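Local coordinates for protein aminofutalosine deaminase (Helicobacter pylori, PDB 7LKK) that deaminates aminofutalosine in the menaquinone pathway, as a metal-dependent hydrolase of the amidohydrolase family, here holding an iron ion and methylthio-coformycin, at residues N152-L157 against L372-G377; K267-L272 against S289-A294; A283-K288 against R317-S322. All blocks are in the same frame, centred on the assembly; numbering follows the deposited sequence.

Contact 1 (N152-L157 against L372-G377)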
loop_
_atom_site.group_PDB
_atom_site.type_symbol
_atom_site.label_atom_id
_atom_site.label_comp_id
_atom_site.label_asym_id
_atom_site.label_seq_id
_atom_site.Cartn_x
_atom_site.Cartn_y
_atom_site.Cartn_z
ATOM N N ASN A 152 24.287 -2.840 10.094
ATOM C CA ASN A 152 25.322 -3.021 9.084
ATOM C C ASN A 152 25.102 -2.007 7.968
ATOM O O ASN A 152 23.993 -1.886 7.441
ATOM C CB ASN A 152 25.292 -4.440 8.520
ATOM C CG ASN A 152 25.440 -5.502 9.590
ATOM O OD1 ASN A 152 26.417 -5.516 10.340
ATOM N ND2 ASN A 152 24.466 -6.405 9.665
ATOM N N ALA A 153 26.148 -1.266 7.616
ATOM C CA ALA A 153 26.013 -0.167 6.670
ATOM C C ALA A 153 27.003 -0.322 5.527
ATOM O O ALA A 153 28.207 -0.480 5.758
ATOM C CB ALA A 153 26.218 1.183 7.363
ATOM N N VAL A 154 26.490 -0.281 4.301
ATOM C CA VAL A 154 27.298 -0.098 3.102
ATOM C C VAL A 154 26.961 1.284 2.558
ATOM O O VAL A 154 25.879 1.493 1.995
ATOM C CB VAL A 154 27.038 -1.186 2.053
ATOM C CG1 VAL A 154 27.877 -0.930 0.809
ATOM C CG2 VAL A 154 27.340 -2.560 2.629
ATOM N N VAL A 155 27.875 2.232 2.731
ATOM C CA VAL A 155 27.629 3.619 2.351
ATOM C C VAL A 155 28.182 3.835 0.948
ATOM O O VAL A 155 29.394 3.747 0.725
ATOM C CB VAL A 155 28.243 4.602 3.353
ATOM C CG1 VAL A 155 28.177 6.020 2.806
ATOM C CG2 VAL A 155 27.516 4.513 4.684
ATOM N N PHE A 156 27.288 4.103 0.002
ATOM C CA PHE A 156 27.651 4.414 -1.378
ATOM C C PHE A 156 27.808 5.925 -1.487
ATOM O O PHE A 156 26.817 6.660 -1.521
ATOM C CB PHE A 156 26.587 3.913 -2.351
ATOM C CG PHE A 156 26.428 2.418 -2.384
ATOM C CD1 PHE A 156 25.637 1.769 -1.447
ATOM C CD2 PHE A 156 27.036 1.665 -3.374
ATOM C CE1 PHE A 156 25.479 0.396 -1.484
ATOM C CE2 PHE A 156 26.884 0.289 -3.414
ATOM C CZ PHE A 156 26.101 -0.345 -2.469
ATOM N N LEU A 157 29.050 6.399 -1.536
ATOM C CA LEU A 157 29.299 7.809 -1.818
ATOM C C LEU A 157 28.953 8.076 -3.276
ATOM O O LEU A 157 29.620 7.565 -4.182
ATOM C CB LEU A 157 30.750 8.177 -1.524
ATOM C CG LEU A 157 31.086 9.654 -1.751
ATOM C CD1 LEU A 157 30.238 10.547 -0.856
ATOM C CD2 LEU A 157 32.566 9.924 -1.538
ATOM N N LEU A 372 24.682 -6.521 -1.682
ATOM C CA LEU A 372 25.606 -5.772 -0.846
ATOM C C LEU A 372 26.844 -6.579 -0.453
ATOM O O LEU A 372 27.656 -6.095 0.339
ATOM C CB LEU A 372 24.874 -5.263 0.407
ATOM C CG LEU A 372 24.192 -3.880 0.318
ATOM C CD1 LEU A 372 23.409 -3.666 -0.979
ATOM C CD2 LEU A 372 23.305 -3.606 1.521
ATOM N N ALA A 373 26.993 -7.813 -0.953
ATOM C CA ALA A 373 28.141 -8.673 -0.623
ATOM C C ALA A 373 28.287 -8.819 0.891
ATOM O O ALA A 373 29.379 -8.686 1.461
ATOM C CB ALA A 373 29.436 -8.152 -1.248
ATOM N N LEU A 374 27.160 -9.094 1.535
ATOM C CA LEU A 374 27.009 -9.251 2.976
ATOM C C LEU A 374 26.834 -10.727 3.301
ATOM O O LEU A 374 26.225 -11.452 2.513
ATOM C CB LEU A 374 25.729 -8.473 3.387
ATOM C CG LEU A 374 25.768 -7.036 3.928
ATOM C CD1 LEU A 374 26.070 -6.838 5.404
ATOM C CD2 LEU A 374 26.968 -6.408 3.119
ATOM N N ASN A 375 27.328 -11.185 4.462
ATOM C CA ASN A 375 27.255 -12.618 4.816
ATOM C C ASN A 375 26.025 -12.900 5.684
ATOM O O ASN A 375 26.101 -13.423 6.798
ATOM C CB ASN A 375 28.530 -13.093 5.513
ATOM C CG ASN A 375 28.540 -14.586 5.757
ATOM O OD1 ASN A 375 28.044 -15.359 4.947
ATOM N ND2 ASN A 375 29.136 -15.000 6.873
ATOM N N ASN A 376 24.867 -12.547 5.146
ATOM C CA ASN A 376 23.628 -12.690 5.890
ATOM C C ASN A 376 22.490 -12.869 4.893
ATOM O O ASN A 376 22.699 -13.344 3.772
ATOM C CB ASN A 376 23.439 -11.481 6.824
ATOM C CG ASN A 376 23.401 -10.155 6.073
ATOM O OD1 ASN A 376 23.353 -10.114 4.843
ATOM N ND2 ASN A 376 23.421 -9.062 6.822
ATOM N N GLY A 377 21.281 -12.506 5.313
ATOM C CA GLY A 377 20.102 -12.622 4.485
ATOM C C GLY A 377 19.540 -14.015 4.363
ATOM O O GLY A 377 18.587 -14.211 3.601
#

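Contact 2 (K267-L272 against S289-A294). With EDO (1,2-ethanediol), chain H.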
loop_
_atom_site.group_PDB
_atom_site.type_symbol
_atom_site.label_atom_id
_atom_site.label_comp_id
_atom_site.label_asym_id
_atom_site.label_seq_id
_atom_site.Cartn_x
_atom_site.Cartn_y
_atom_site.Cartn_z
ATOM N N LYS A 267 31.021 -2.805 -17.228
ATOM C CA LYS A 267 31.377 -4.155 -17.646
ATOM C C LYS A 267 32.299 -4.818 -16.631
ATOM O O LYS A 267 33.281 -4.219 -16.182
ATOM C CB LYS A 267 32.043 -4.114 -19.024
ATOM C CG LYS A 267 32.577 -5.449 -19.505
ATOM C CD LYS A 267 32.803 -5.443 -21.006
ATOM C CE LYS A 267 34.238 -5.798 -21.355
ATOM N NZ LYS A 267 35.129 -4.604 -21.316
ATOM N N ASP A 268 31.973 -6.059 -16.274
ATOM C CA ASP A 268 32.746 -6.865 -15.329
ATOM C C ASP A 268 32.937 -6.137 -13.998
ATOM O O ASP A 268 34.053 -5.917 -13.526
ATOM C CB ASP A 268 34.097 -7.265 -15.932
ATOM C CG ASP A 268 33.956 -8.024 -17.237
ATOM O OD1 ASP A 268 34.559 -7.601 -18.244
ATOM O OD2 ASP A 268 33.246 -9.050 -17.257
ATOM N N THR A 269 31.810 -5.771 -13.388
ATOM C CA THR A 269 31.798 -5.113 -12.090
ATOM C C THR A 269 30.702 -5.729 -11.230
ATOM O O THR A 269 29.879 -6.516 -11.701
ATOM C CB THR A 269 31.568 -3.597 -12.210
ATOM O OG1 THR A 269 30.362 -3.353 -12.945
ATOM C CG2 THR A 269 32.737 -2.916 -12.911
ATOM N N HIS A 270 30.710 -5.366 -9.948
ATOM C CA HIS A 270 29.617 -5.661 -9.021
ATOM C C HIS A 270 28.841 -4.360 -8.839
ATOM O O HIS A 270 29.183 -3.527 -7.998
ATOM C CB HIS A 270 30.164 -6.200 -7.700
ATOM C CG HIS A 270 29.109 -6.550 -6.694
ATOM N ND1 HIS A 270 29.066 -7.774 -6.061
ATOM C CD2 HIS A 270 28.072 -5.835 -6.196
ATOM C CE1 HIS A 270 28.044 -7.801 -5.224
ATOM N NE2 HIS A 270 27.422 -6.638 -5.290
ATOM N N THR A 271 27.783 -4.183 -9.630
ATOM C CA THR A 271 27.056 -2.918 -9.684
ATOM C C THR A 271 25.570 -3.143 -9.450
ATOM O O THR A 271 24.957 -4.005 -10.088
ATOM C CB THR A 271 27.267 -2.215 -11.031
ATOM O OG1 THR A 271 28.659 -1.931 -11.213
ATOM C CG2 THR A 271 26.487 -0.909 -11.081
ATOM N N LEU A 272 24.995 -2.358 -8.541
ATOM C CA LEU A 272 23.555 -2.337 -8.322
ATOM C C LEU A 272 22.907 -1.362 -9.298
ATOM O O LEU A 272 23.321 -0.201 -9.393
ATOM C CB LEU A 272 23.223 -1.931 -6.885
ATOM C CG LEU A 272 23.363 -2.946 -5.746
ATOM C CD1 LEU A 272 24.812 -3.353 -5.526
ATOM C CD2 LEU A 272 22.774 -2.373 -4.467
ATOM N N SER A 289 24.678 -9.517 -19.312
ATOM C CA SER A 289 25.826 -10.089 -20.006
ATOM C C SER A 289 27.087 -9.246 -19.845
ATOM O O SER A 289 28.191 -9.800 -19.802
ATOM C CB SER A 289 25.508 -10.275 -21.490
ATOM O OG SER A 289 25.272 -9.031 -22.124
ATOM N N GLN A 290 26.954 -7.923 -19.757
ATOM C CA GLN A 290 28.125 -7.054 -19.682
ATOM C C GLN A 290 28.643 -6.892 -18.254
ATOM O O GLN A 290 29.851 -6.981 -18.018
ATOM C CB GLN A 290 27.798 -5.681 -20.279
ATOM C CG GLN A 290 27.683 -5.669 -21.796
ATOM C CD GLN A 290 29.006 -5.958 -22.485
ATOM O OE1 GLN A 290 29.820 -5.061 -22.692
ATOM N NE2 GLN A 290 29.222 -7.218 -22.849
ATOM N N VAL A 291 27.747 -6.668 -17.293
ATOM C CA VAL A 291 28.184 -6.386 -15.928
ATOM C C VAL A 291 28.619 -7.664 -15.211
ATOM O O VAL A 291 29.461 -7.608 -14.305
ATOM C CB VAL A 291 27.070 -5.644 -15.167
ATOM C CG1 VAL A 291 27.470 -5.369 -13.723
ATOM C CG2 VAL A 291 26.735 -4.342 -15.876
ATOM N N LYS A 292 28.058 -8.815 -15.596
ATOM C CA LYS A 292 28.363 -10.132 -15.031
ATOM C C LYS A 292 27.804 -10.290 -13.622
ATOM O O LYS A 292 27.180 -11.310 -13.312
ATOM C CB LYS A 292 29.872 -10.402 -15.009
ATOM C CG LYS A 292 30.572 -10.362 -16.354
ATOM C CD LYS A 292 29.901 -11.230 -17.397
ATOM C CE LYS A 292 30.755 -11.304 -18.656
ATOM N NZ LYS A 292 31.090 -9.948 -19.179
ATOM N N ASN A 293 28.026 -9.300 -12.757
ATOM C CA ASN A 293 27.499 -9.346 -11.399
ATOM C C ASN A 293 26.590 -8.154 -11.118
ATOM O O ASN A 293 26.837 -7.378 -10.188
ATOM C CB ASN A 293 28.643 -9.406 -10.385
ATOM C CG ASN A 293 29.246 -10.797 -10.270
ATOM O OD1 ASN A 293 28.592 -11.733 -9.813
ATOM N ND2 ASN A 293 30.496 -10.939 -10.696
ATOM N N ALA A 294 25.538 -8.002 -11.917
ATOM C CA ALA A 294 24.567 -6.935 -11.734
ATOM C C ALA A 294 23.476 -7.349 -10.753
ATOM O O ALA A 294 23.150 -8.531 -10.616
ATOM C CB ALA A 294 23.940 -6.547 -13.072
HETATM C C1 EDO H . 34.127 -3.406 -9.465
HETATM O O1 EDO H . 32.845 -3.652 -8.875
HETATM C C2 EDO H . 35.219 -3.719 -8.451
HETATM O O2 EDO H . 35.219 -2.717 -7.428
#

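Contact 3 (A283-K288 against R317-S322). With EDO (1,2-ethanediol), chain G.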
loop_
_atom_site.group_PDB
_atom_site.type_symbol
_atom_site.label_atom_id
_atom_site.label_comp_id
_atom_site.label_asym_id
_atom_site.label_seq_id
_atom_site.Cartn_x
_atom_site.Cartn_y
_atom_site.Cartn_z
ATOM N N ALA A 283 18.074 -4.098 -23.081
ATOM C CA ALA A 283 18.901 -3.376 -22.120
ATOM C C ALA A 283 19.155 -4.210 -20.870
ATOM O O ALA A 283 20.282 -4.256 -20.363
ATOM C CB ALA A 283 18.240 -2.047 -21.755
ATOM N N LEU A 284 18.119 -4.880 -20.358
ATOM C CA LEU A 284 18.303 -5.740 -19.194
ATOM C C LEU A 284 19.232 -6.906 -19.515
ATOM O O LEU A 284 20.068 -7.292 -18.689
ATOM C CB LEU A 284 16.951 -6.248 -18.697
ATOM C CG LEU A 284 16.028 -5.228 -18.027
ATOM C CD1 LEU A 284 14.775 -5.914 -17.498
ATOM C CD2 LEU A 284 16.753 -4.496 -16.909
ATOM N N LYS A 285 19.094 -7.482 -20.711
ATOM C CA LYS A 285 19.999 -8.551 -21.120
ATOM C C LYS A 285 21.421 -8.032 -21.290
ATOM O O LYS A 285 22.388 -8.732 -20.966
ATOM C CB LYS A 285 19.501 -9.190 -22.416
ATOM C CG LYS A 285 18.280 -10.078 -22.238
ATOM C CD LYS A 285 17.894 -10.737 -23.551
ATOM C CE LYS A 285 18.481 -12.134 -23.653
ATOM N NZ LYS A 285 18.499 -12.815 -22.327
ATOM N N ARG A 286 21.565 -6.804 -21.794
ATOM C CA ARG A 286 22.885 -6.191 -21.901
ATOM C C ARG A 286 23.505 -5.993 -20.526
ATOM O O ARG A 286 24.703 -6.232 -20.336
ATOM C CB ARG A 286 22.783 -4.857 -22.639
ATOM C CG ARG A 286 24.125 -4.214 -22.953
ATOM C CD ARG A 286 24.723 -4.786 -24.226
ATOM N NE ARG A 286 25.823 -3.970 -24.735
ATOM C CZ ARG A 286 26.318 -4.072 -25.963
ATOM N NH1 ARG A 286 25.810 -4.954 -26.813
ATOM N NH2 ARG A 286 27.323 -3.294 -26.346
ATOM N N ILE A 287 22.704 -5.547 -19.557
ATOM C CA ILE A 287 23.189 -5.397 -18.188
ATOM C C ILE A 287 23.697 -6.733 -17.663
ATOM O O ILE A 287 24.792 -6.824 -17.092
ATOM C CB ILE A 287 22.076 -4.831 -17.287
ATOM C CG1 ILE A 287 21.813 -3.357 -17.597
ATOM C CG2 ILE A 287 22.432 -4.996 -15.826
ATOM C CD1 ILE A 287 20.585 -2.804 -16.905
ATOM N N LYS A 288 22.909 -7.792 -17.862
ATOM C CA LYS A 288 23.274 -9.111 -17.356
ATOM C C LYS A 288 24.566 -9.614 -17.986
ATOM O O LYS A 288 25.464 -10.096 -17.285
ATOM C CB LYS A 288 22.128 -10.091 -17.615
ATOM C CG LYS A 288 22.530 -11.556 -17.578
ATOM C CD LYS A 288 22.133 -12.209 -16.267
ATOM C CE LYS A 288 22.168 -13.724 -16.385
ATOM N NZ LYS A 288 21.575 -14.402 -15.200
ATOM N N ARG A 317 12.390 -11.311 -15.284
ATOM C CA ARG A 317 12.575 -12.755 -15.355
ATOM C C ARG A 317 13.042 -13.185 -16.740
ATOM O O ARG A 317 13.929 -14.036 -16.866
ATOM C CB ARG A 317 11.268 -13.455 -14.980
ATOM C CG ARG A 317 11.351 -14.966 -14.892
ATOM C CD ARG A 317 10.123 -15.524 -14.184
ATOM N NE ARG A 317 8.892 -15.265 -14.926
ATOM C CZ ARG A 317 7.675 -15.288 -14.390
ATOM N NH1 ARG A 317 7.520 -15.550 -13.099
ATOM N NH2 ARG A 317 6.612 -15.045 -15.144
ATOM N N GLU A 318 12.461 -12.598 -17.792
ATOM C CA GLU A 318 12.859 -12.941 -19.155
ATOM C C GLU A 318 14.323 -12.611 -19.421
ATOM O O GLU A 318 14.978 -13.295 -20.217
ATOM C CB GLU A 318 11.954 -12.220 -20.155
ATOM C CG GLU A 318 10.509 -12.700 -20.117
ATOM C CD GLU A 318 9.534 -11.687 -20.679
ATOM O OE1 GLU A 318 9.988 -10.680 -21.265
ATOM O OE2 GLU A 318 8.309 -11.899 -20.538
ATOM N N ALA A 319 14.854 -11.575 -18.774
ATOM C CA ALA A 319 16.260 -11.218 -18.920
ATOM C C ALA A 319 17.187 -12.095 -18.091
ATOM O O ALA A 319 18.412 -11.947 -18.196
ATOM C CB ALA A 319 16.473 -9.752 -18.542
ATOM N N GLY A 320 16.645 -12.996 -17.277
ATOM C CA GLY A 320 17.476 -13.841 -16.446
ATOM C C GLY A 320 18.005 -13.166 -15.204
ATOM O O GLY A 320 19.087 -13.520 -14.728
ATOM N N LEU A 321 17.272 -12.198 -14.663
ATOM C CA LEU A 321 17.695 -11.454 -13.489
ATOM C C LEU A 321 16.671 -11.610 -12.372
ATOM O O LEU A 321 15.588 -12.169 -12.558
ATOM C CB LEU A 321 17.908 -9.973 -13.827
ATOM C CG LEU A 321 19.132 -9.693 -14.701
ATOM C CD1 LEU A 321 19.107 -8.267 -15.241
ATOM C CD2 LEU A 321 20.404 -9.955 -13.918
ATOM N N SER A 322 17.042 -11.117 -11.195
ATOM C CA SER A 322 16.193 -11.111 -10.014
ATOM C C SER A 322 16.255 -9.728 -9.379
ATOM O O SER A 322 17.099 -8.900 -9.729
ATOM C CB SER A 322 16.628 -12.187 -9.010
ATOM O OG SER A 322 18.012 -12.077 -8.724
HETATM C C1 EDO G . 19.728 -14.874 -6.643
HETATM O O1 EDO G . 18.990 -14.495 -7.811
HETATM C C2 EDO G . 21.077 -15.453 -7.057
HETATM O O2 EDO G . 20.869 -16.590 -7.902
#

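Contact 1 (N152-L157 against L372-G377)
Val-154 and Leu-372 meet through apolar branches: Val-154 CG2 lies 4.1 Å from Leu-372 CG, the two side chains passing alongside with reversed directions. With CG1 of Val-154 anti to its own nitrogen (chi1 179°), CG2 is the methyl turned to the loop. Beside this pair, Asn-152 CB rests on Leu-374 CD1 at 4.0 Å. The other methyl of Leu-374 is modelled too close to the carbonyl of Leu-372, so its exact place is doubtful.

The polar part is indirect. Asn-152 ND2 and Asn-376 ND2 approach to 4.0 Å with their amide planes 59° apart, and no hydrogen bond crosses between the segments. Instead, both amide nitrogens donate to Ser-132 OG and to Asp-386 OD2, the bond from Asn-152 to the aspartate being weak, so shared acceptors bring two donors together.

The backbone of 372-377 reaches this place through a Schellman motif, Ala-373 taking positive phi after helix 366-371. Strand 152-159 runs between strands 130-137 and 187-193 of the TIM barrel, and Lys-188 NZ of the latter bonds Leu-372 O. Leu-372 also touches Ile-76 and Ala-78 of strand 69-80, joining the loop to more than one barrel strand.

Contact 2 (K267-L272 against S289-A294)
Lys-292 NZ is gripped from both segments: it forms a salt bridge to Asp-268 OD2 at 3.0 Å and donates to Ser-289 O, also at 3.0 Å, with a weak third bond to Gln-290 O. The lysine curls back to reach them, its chain bent at both chi2 (-51°) and chi4 (-54°), and it lies alongside Asp-268, the two side chains directed alike. The carboxylate oxygen is met on its syn side, though NZ stands well out of the carboxylate plane.

Backbone bonds carry the next layer. Asp-268 N donates to Gln-290 O at 2.9 Å and a fairly straight 159°, while Thr-269 N reaches Val-291 O at 3.1 Å. Val-291 O is also taken by Asn-293 N, at 2.7 Å. Further along, the bond from Thr-271 N to Asn-293 O is weak.

Apolar and mixed packing fills in around these bonds. Val-291 CG1 sits 4.2 Å from Thr-271 CB, and Lys-267 CD lies against Gln-290 OE1 at 3.4 Å, the two long side chains crossing at a slant. His-270 N, turned elsewhere, donates to a 1,2-ethanediol that probably came from the crystallisation liquor.

Helix 281-291 ends within this beta-alpha-beta unit of the barrel, and its final carbonyls, which have no further helical turn to bond, are met by amides of the preceding strand's approach and by a lysine ammonium. The ammonium probably offsets the carboxylate charge of Asp-268 and the partial negative charge of the carbonyls it meets.

Contact 3 (A283-K288 against R317-S322)
Lys-288 stretches from helix 281-291 to the turn after helix 313-318, where Gly-320, with positive phi, completes a Schellman motif on the outer, helical layer of the TIM barrel. Lys-288 CB lies 4.1 Å from Leu-321 CD2. Lys-288 CG passes Ala-319 O at 4.2 Å, and the chain then bends at chi2 (102°), away from a fully extended course. Lys-288 CD returns to the leucine, 3.7 Å from Leu-321 CD2, Lys-288 and Leu-321 lying alongside but running opposite ways. Lys-288 CE comes within 3.5 Å of Gly-320 O, and Lys-288 NZ donates to that same oxygen at 2.7 Å. The C=O...N angle is 147° and the nitrogen is tilted 18° from the carbonyl plane. A carbonyl of the turn is thus held by a charged group from the neighbouring helix, while the methylenes behind that group cover Leu-321.

One turn earlier, helix 281-291 comes close to the chain at Ala-319 through small groups: Leu-284 CB meets Ala-319 CB at 3.5 Å, and Lys-285 CG lies 4.0 Å from Ala-319 CA. Leu-284 and Leu-321 both continue inward onto Leu-296 of strand 294-298. Between these two leucines, Leu-321 CD1 rests 3.7 Å from the backbone oxygen of Leu-284.

How the contacts relate
From the N terminus, strand 152-159 opens contact 1, which closes only at 372-377 and so encloses the other two. Within that long loop, 267-272 is followed by 283-288, then 289-294 closes contact 2 and 317-322 closes contact 3. These two therefore cross, and both use helix 281-291. Contact 2 ties its end to the strand before it; contact 3 ties its side to the turn after helix 313-318. Contacts 2 and 3 touch where Ala-294 CB meets Ile-287 CG2 at 3.5 Å. Contact 1 reaches contact 2 through Leu-372 CD1 and Leu-272 CD2, 3.8 Å apart, but its nearest atoms stay about 11 Å from contact 3.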